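Local coordinates for Ig domain protein, group 2 domain protein (Shewanella frigidimarina, PDB 6BG8) that adsorbs its bacterium onto ice as an adhesin and inhibits ice-crystal growth, the piece described here being its C-terminal DUF3494 ice-binding domain, at residues V85-I88 against N89-T93. Numbering follows the deposited sequence.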
loop_
_atom_site.group_PDB
_atom_site.type_symbol
_atom_site.label_atom_id
_atom_site.label_comp_id
_atom_site.label_asym_id
_atom_site.label_seq_id
_atom_site.Cartn_x
_atom_site.Cartn_y
_atom_site.Cartn_z
ATOM N N VAL A 85 -11.344 14.658 13.119
ATOM C CA VAL A 85 -9.961 15.054 13.385
ATOM C C VAL A 85 -9.246 13.995 14.219
ATOM O O VAL A 85 -8.097 13.630 13.935
ATOM C CB VAL A 85 -9.928 16.433 14.073
ATOM C CG1 VAL A 85 -8.540 16.726 14.624
ATOM C CG2 VAL A 85 -10.355 17.517 13.098
ATOM N N ALA A 86 -9.910 13.476 15.254
ATOM C CA ALA A 86 -9.268 12.461 16.088
ATOM C C ALA A 86 -9.009 11.184 15.302
ATOM O O ALA A 86 -7.986 10.518 15.504
ATOM C CB ALA A 86 -10.123 12.167 17.317
ATOM N N PHE A 87 -9.927 10.819 14.403
ATOM C CA PHE A 87 -9.721 9.628 13.577
ATOM C C PHE A 87 -8.527 9.811 12.653
ATOM O O PHE A 87 -7.698 8.901 12.504
ATOM C CB PHE A 87 -10.988 9.334 12.771
ATOM C CG PHE A 87 -10.785 8.380 11.620
ATOM C CD1 PHE A 87 -10.482 7.045 11.849
ATOM C CD2 PHE A 87 -10.906 8.820 10.306
ATOM C CE1 PHE A 87 -10.300 6.167 10.792
ATOM C CE2 PHE A 87 -10.731 7.945 9.241
ATOM C CZ PHE A 87 -10.421 6.612 9.489
ATOM N N ILE A 88 -8.422 10.987 12.028
ATOM C CA ILE A 88 -7.276 11.284 11.176
ATOM C C ILE A 88 -5.992 11.310 12.002
ATOM O O ILE A 88 -4.932 10.865 11.543
ATOM C CB ILE A 88 -7.503 12.619 10.438
ATOM C CG1 ILE A 88 -8.699 12.537 9.460
ATOM C CG2 ILE A 88 -6.204 13.093 9.767
ATOM C CD1 ILE A 88 -8.478 11.635 8.261
ATOM N N ASN A 89 -6.062 11.832 13.230
ATOM C CA ASN A 89 -4.871 11.909 14.069
ATOM C C ASN A 89 -4.303 10.527 14.355
ATOM O O ASN A 89 -3.089 10.307 14.253
ATOM C CB ASN A 89 -5.196 12.616 15.379
ATOM C CG ASN A 89 -5.317 14.095 15.204
ATOM O OD1 ASN A 89 -4.917 14.640 14.170
ATOM N ND2 ASN A 89 -5.872 14.763 16.205
ATOM N N GLN A 90 -5.165 9.589 14.753
ATOM C CA GLN A 90 -4.689 8.244 15.038
ATOM C C GLN A 90 -4.191 7.566 13.776
ATOM O O GLN A 90 -3.194 6.836 13.812
ATOM C CB GLN A 90 -5.781 7.405 15.704
ATOM C CG GLN A 90 -5.227 6.152 16.368
ATOM C CD GLN A 90 -4.244 6.497 17.477
ATOM O OE1 GLN A 90 -4.600 7.168 18.450
ATOM N NE2 GLN A 90 -3.005 6.052 17.331
ATOM N N SER A 91 -4.865 7.801 12.644
ATOM C CA SER A 91 -4.403 7.216 11.394
ATOM C C SER A 91 -3.031 7.756 11.019
ATOM O O SER A 91 -2.147 6.993 10.610
ATOM C CB SER A 91 -5.423 7.481 10.285
ATOM O OG SER A 91 -6.633 6.791 10.559
ATOM N N ARG A 92 -2.828 9.068 11.175
ATOM C CA ARG A 92 -1.531 9.657 10.852
ATOM C C ARG A 92 -0.434 9.069 11.731
ATOM O O ARG A 92 0.644 8.709 11.243
ATOM C CB ARG A 92 -1.591 11.185 11.001
ATOM C CG ARG A 92 -0.319 11.900 10.539
ATOM C CD ARG A 92 -0.324 13.391 10.873
ATOM N NE ARG A 92 -1.441 14.132 10.279
ATOM C CZ ARG A 92 -2.509 14.542 10.959
ATOM N NH1 ARG A 92 -2.623 14.254 12.245
ATOM N NH2 ARG A 92 -3.489 15.212 10.348
ATOM N N THR A 93 -0.696 8.953 13.036
ATOM C CA THR A 93 0.306 8.407 13.946
ATOM C C THR A 93 0.616 6.953 13.602
ATOM O O THR A 93 1.787 6.557 13.509
ATOM C CB THR A 93 -0.190 8.537 15.388
ATOM O OG1 THR A 93 -0.306 9.923 15.728
ATOM C CG2 THR A 93 0.764 7.857 16.374
#
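S91 sits one turn beyond F87 and takes hold of its carbonyl twice. The backbone N of S91 gives the usual helical bond to F87 O, and S91 OG donates a second at 3.1 Å, the two donors arriving from opposite faces of the carbonyl plane. With OG beside its own backbone N (chi1 -66°), the hydroxyl folds back along the helix, and it also lies 3.7 Å above the F87 ring plane, near the rim at CE1. R92 NH1 donates a fairly straight bond (161°) to N89 OD1, 3.0 Å away, with the oxygen at the edge of the guanidinium and in its plane. Between 85-88 and 89-93 the remaining main-chain bonds are regular i to i+4 pairs: N89 to V85, Q90 to A86 and R92 to I88.

Van der Waals packing adds two pairs. The arginine chain stays extended until it bends at chi3, which carries R92 NH2 to 3.5 Å from I88 CG2. V85 and N89 run side by side, V85 CG1 resting 3.7 Å from N89 ND2.

Beyond residues 85-93, R92 NE makes a salt bridge to D39 and NH2 bonds to L38 O, while F87 meets Y66 edge-to-face and, like S91, packs on F14 of strand 14-18. This is the early part of helix 84-103, which lies along the beta-solenoid of the ice-binding domain, away from the motif that, by similarity to relatives, binds ice. The hydroxyl of buried S91 thus finds an acceptor for its proton within its own helix, and R92, with all three guanidinium nitrogens bonded, probably has little freedom to rotate.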